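Local coordinates for inosine-uridine preferring nucleoside hydrolase (Gardnerella vaginalis 315-A, PDB 6BA1), which belongs to the nucleoside hydrolase family and holds a calcium ion in a mostly parallel alpha/beta fold, at residues I35-Y39 / G131-N135; A85-G89 / F229-Y234. One frame throughout, in Å; residues are numbered along the deposited sequence.

From the N terminus, the chain first reaches 35-39, the end of strand 31-37 and the loop after it. It then runs through 85-89, the end of helix 82-88. Residues 131-135 follow, leading from strand 125-129 into helix 134-142, and contact 1 closes a loop of 91 residues. Only later does helix 218-237 bring 229-234 back to 85-89, closing contact 2 over 139 residues. The two loops therefore cross rather than nest. Contact 1 ties the end of strand 31-37 to the loop that leads from strand 125-129 into helix 134-142. Contact 2 joins two helices farther out. Their centres are 21 Å apart, and their nearest atoms are about 9 Å apart.

Contact 1. Residues I35-Y39 / G131-N135; sequences ITGTY and GPMTN
Asn135 of helix 134-142 reaches across to Thr36, Gly37 and Thr38 at the end of strand 31-37. From CB its chain goes to CG; Asn135 CG lies 4.1 Å from Thr38 OG1. CG sits beside its own backbone N (chi1 -69°), and the amide forks there. The OD1 branch accepts a hydrogen bond from Leu69 N. The ND2 branch does most of the touching. Asn135 ND2 lies 3.3 Å from Thr36 CG2, whose methyl comes from the opposite direction, and it also packs against Thr38 CB. Asn135 ND2 donates to Gly37 O at 3.3 Å, with an N-H...O angle of 153°. The acceptor lies near the amide plane, but ND2 stands above the carbonyl plane of Gly37 rather than on a lone pair. A stronger polar partner of ND2 is Asp10 OD1 on strand 6-11. Bonds at both branches would fix the rotation of this buried amide.

Tyr39 forms the second half of the contact. Tyr39 OH donates to Thr134 OG1 at 2.8 Å, and that oxygen sits at the ring edge, near the ring plane. Thr134 OG1 is also hydrogen-bonded to Asp177 OD2, so the phenol and the carboxylate share it. Pro132 CG lies over one face of the Tyr39 ring, offset toward the rim. Pro132 CB is 4.2 Å from Tyr39 CZ. Between these groups, Thr38 CG2 packs 4.0 Å from Gly131 CA, where no side chain intervenes.

All the touching residues are buried. Thr130, just before Gly131, is a ligand of the calcium ion, as is Asp12, which Thr38 touches. The contact thus joins two loops at the C-terminal ends of parallel strands, the usual place for a site in such an alpha/beta fold, here the calcium site.

Contact 2. Residues A85-G89 / F229-Y234; sequences AFIHG and FYIKAY
Ile87 and Ala233 bring helix 82-88 and helix 218-237 close together, with their CA atoms 5.2 Å apart. The methyl of Ala233 lies against the backbone of the first helix, with Ala233 CB 3.7 Å from Ile87 CA. A small residue here lets the two backbones approach. Ile87 CG2 is another tight point. Ile87 CG2 stands anti to its own backbone N (chi1 -65° for CG1), which carries it to the edge of the Tyr230 ring, 3.4 Å from Tyr230 CE1. The same methyl lies over the centre of the His88 ring. It also meets the edge of the Tyr234 ring, more distantly. The His88 and Tyr230 rings run side by side, their planes at 21°, but they are slid so far apart that they barely overlap. Phe229 is partly exposed but closely set against the carbonyls of helix 82-88. Ile87 O lies at its ring edge, near the plane and 3.3 Å from Phe229 CE1.

This is helix-to-helix packing at the periphery of the alpha/beta fold, made by side chains and backbone carbonyls. Its inner end faces the calcium site: the His88 side chain is about 6 Å from the bound ion, and both His88 and Tyr230 touch Val15 on helix 15-25. Tyr234 is held at its far end by a hydrogen bond between Tyr234 OH and His247 NE2.

The solvent side is looser. Phe86 is exposed. The Phe86 ring reaches to Ala233, with Phe86 CE2 3.9 Å from Ala233 CB, while Ala233 O lies at the ring edge. Beyond Ala233, the same ring also touches Thr236 and Thr237.

Contact 1. Residues I35-Y39 / G131-N135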
# COMPACT_ATOMS: atom_id res chain seq x y z
N ILE A 35 -7.26 -29.27 10.60
CA ILE A 35 -7.01 -27.99 11.22
C ILE A 35 -5.63 -28.07 11.83
O ILE A 35 -5.42 -28.73 12.83
CB ILE A 35 -8.07 -27.66 12.30
CG1 ILE A 35 -9.41 -27.40 11.63
CG2 ILE A 35 -7.65 -26.47 13.14
CD1 ILE A 35 -10.58 -27.29 12.58
N THR A 36 -4.67 -27.40 11.20
CA THR A 36 -3.35 -27.21 11.79
C THR A 36 -3.45 -26.17 12.92
O THR A 36 -4.05 -25.12 12.74
CB THR A 36 -2.36 -26.74 10.73
OG1 THR A 36 -2.10 -27.82 9.82
CG2 THR A 36 -1.06 -26.29 11.38
N GLY A 37 -2.84 -26.45 14.07
CA GLY A 37 -2.92 -25.57 15.25
C GLY A 37 -1.69 -24.69 15.39
O GLY A 37 -0.57 -25.16 15.20
N THR A 38 -1.89 -23.41 15.70
CA THR A 38 -0.78 -22.50 15.98
C THR A 38 -1.17 -21.60 17.17
O THR A 38 -2.16 -21.89 17.85
CB THR A 38 -0.35 -21.72 14.70
OG1 THR A 38 0.96 -21.14 14.88
CG2 THR A 38 -1.36 -20.62 14.34
N TYR A 39 -0.42 -20.53 17.39
CA TYR A 39 -0.44 -19.76 18.65
C TYR A 39 -0.76 -18.30 18.37
O TYR A 39 -0.70 -17.85 17.23
CB TYR A 39 0.93 -19.87 19.33
CG TYR A 39 2.05 -19.25 18.51
CD1 TYR A 39 2.46 -17.93 18.73
CD2 TYR A 39 2.66 -19.97 17.48
CE1 TYR A 39 3.46 -17.37 17.96
CE2 TYR A 39 3.66 -19.41 16.71
CZ TYR A 39 4.06 -18.11 16.95
OH TYR A 39 5.04 -17.53 16.19
N GLY A 131 -3.68 -17.67 11.49
CA GLY A 131 -2.82 -17.38 12.61
C GLY A 131 -1.47 -16.99 12.03
O GLY A 131 -1.36 -16.77 10.82
N PRO A 132 -0.44 -16.89 12.88
CA PRO A 132 0.93 -16.73 12.42
C PRO A 132 1.34 -17.71 11.34
O PRO A 132 0.85 -18.85 11.27
CB PRO A 132 1.73 -16.97 13.69
CG PRO A 132 0.85 -16.42 14.76
CD PRO A 132 -0.57 -16.67 14.33
N MET A 133 2.26 -17.26 10.49
CA MET A 133 2.74 -18.03 9.35
C MET A 133 3.81 -19.05 9.74
O MET A 133 4.20 -19.88 8.91
CB MET A 133 3.28 -17.09 8.26
CG MET A 133 2.41 -15.87 7.95
SD MET A 133 0.62 -16.15 8.01
CE MET A 133 0.44 -17.22 6.61
N THR A 134 4.27 -18.97 11.00
CA THR A 134 5.27 -19.88 11.59
C THR A 134 5.29 -21.30 11.06
O THR A 134 6.36 -21.85 10.76
CB THR A 134 5.08 -19.96 13.13
OG1 THR A 134 4.87 -18.64 13.67
CG2 THR A 134 6.30 -20.60 13.80
N ASN A 135 4.10 -21.89 10.94
CA ASN A 135 3.97 -23.28 10.49
C ASN A 135 4.38 -23.47 9.03
O ASN A 135 5.30 -24.24 8.75
CB ASN A 135 2.55 -23.81 10.74
CG ASN A 135 2.24 -24.01 12.22
OD1 ASN A 135 3.13 -24.17 13.06
ND2 ASN A 135 0.96 -24.01 12.54

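Contact 2. Residues A85-G89 / F229-Y234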
# COMPACT_ATOMS: atom_id res chain seq x y z
N ALA A 85 -6.11 -11.89 25.41
CA ALA A 85 -6.89 -12.55 26.47
C ALA A 85 -8.19 -11.79 26.80
O ALA A 85 -9.17 -12.41 27.20
CB ALA A 85 -6.05 -12.72 27.72
N PHE A 86 -8.18 -10.47 26.65
CA PHE A 86 -9.40 -9.65 26.83
C PHE A 86 -10.40 -9.85 25.69
O PHE A 86 -11.61 -9.94 25.93
CB PHE A 86 -9.04 -8.16 26.97
CG PHE A 86 -10.23 -7.28 27.26
CD1 PHE A 86 -10.68 -7.08 28.57
CD2 PHE A 86 -10.90 -6.63 26.22
CE1 PHE A 86 -11.78 -6.28 28.83
CE2 PHE A 86 -11.99 -5.82 26.48
CZ PHE A 86 -12.44 -5.64 27.78
N ILE A 87 -9.89 -9.90 24.46
CA ILE A 87 -10.72 -10.03 23.26
C ILE A 87 -11.31 -11.43 23.12
O ILE A 87 -12.54 -11.60 23.13
CB ILE A 87 -9.94 -9.64 21.97
CG1 ILE A 87 -9.55 -8.15 22.02
CG2 ILE A 87 -10.75 -9.95 20.71
CD1 ILE A 87 -8.62 -7.70 20.91
N HIS A 88 -10.43 -12.43 23.00
CA HIS A 88 -10.84 -13.82 22.77
C HIS A 88 -11.10 -14.62 24.07
O HIS A 88 -11.56 -15.76 24.00
CB HIS A 88 -9.81 -14.54 21.90
CG HIS A 88 -9.47 -13.83 20.63
ND1 HIS A 88 -8.25 -13.22 20.42
CD2 HIS A 88 -10.20 -13.59 19.52
CE1 HIS A 88 -8.24 -12.65 19.23
NE2 HIS A 88 -9.41 -12.87 18.66
N GLY A 89 -10.81 -14.03 25.23
CA GLY A 89 -11.02 -14.69 26.52
C GLY A 89 -9.85 -15.56 26.94
O GLY A 89 -8.84 -15.64 26.24
N PHE A 229 -19.26 -12.23 23.39
CA PHE A 229 -18.08 -11.88 24.20
C PHE A 229 -17.09 -11.06 23.36
O PHE A 229 -16.52 -10.08 23.84
CB PHE A 229 -17.38 -13.14 24.74
CG PHE A 229 -16.25 -12.84 25.70
CD1 PHE A 229 -14.96 -12.54 25.22
CD2 PHE A 229 -16.45 -12.85 27.07
CE1 PHE A 229 -13.92 -12.27 26.09
CE2 PHE A 229 -15.41 -12.58 27.95
CZ PHE A 229 -14.15 -12.29 27.46
N TYR A 230 -16.90 -11.50 22.12
CA TYR A 230 -16.02 -10.85 21.14
C TYR A 230 -16.50 -9.43 20.79
O TYR A 230 -15.68 -8.53 20.61
CB TYR A 230 -15.95 -11.74 19.90
CG TYR A 230 -14.94 -11.39 18.83
CD1 TYR A 230 -13.57 -11.32 19.11
CD2 TYR A 230 -15.34 -11.22 17.50
CE1 TYR A 230 -12.65 -11.04 18.10
CE2 TYR A 230 -14.43 -10.95 16.49
CZ TYR A 230 -13.09 -10.86 16.79
OH TYR A 230 -12.20 -10.57 15.78
N ILE A 231 -17.82 -9.23 20.69
CA ILE A 231 -18.39 -7.90 20.42
C ILE A 231 -18.26 -6.97 21.64
O ILE A 231 -17.90 -5.80 21.49
CB ILE A 231 -19.86 -7.98 19.92
CG1 ILE A 231 -19.91 -8.65 18.53
CG2 ILE A 231 -20.48 -6.59 19.81
CD1 ILE A 231 -21.25 -9.28 18.21
N LYS A 232 -18.57 -7.48 22.83
CA LYS A 232 -18.45 -6.69 24.09
C LYS A 232 -17.01 -6.30 24.42
O LYS A 232 -16.78 -5.28 25.08
CB LYS A 232 -19.08 -7.42 25.29
CG LYS A 232 -20.59 -7.34 25.31
CD LYS A 232 -21.18 -7.90 26.57
CE LYS A 232 -22.70 -8.07 26.44
NZ LYS A 232 -23.33 -8.32 27.76
N ALA A 233 -16.05 -7.10 23.97
CA ALA A 233 -14.64 -6.72 24.00
C ALA A 233 -14.38 -5.60 22.99
O ALA A 233 -13.72 -4.61 23.33
CB ALA A 233 -13.76 -7.93 23.70
N TYR A 234 -14.89 -5.75 21.76
CA TYR A 234 -14.80 -4.71 20.73
C TYR A 234 -15.51 -3.40 21.13
O TYR A 234 -15.08 -2.32 20.73
CB TYR A 234 -15.31 -5.19 19.37
CG TYR A 234 -14.23 -5.69 18.42
CD1 TYR A 234 -14.00 -5.07 17.20
CD2 TYR A 234 -13.45 -6.81 18.74
CE1 TYR A 234 -13.04 -5.55 16.30
CE2 TYR A 234 -12.50 -7.31 17.86
CZ TYR A 234 -12.27 -6.67 16.66
OH TYR A 234 -11.35 -7.12 15.73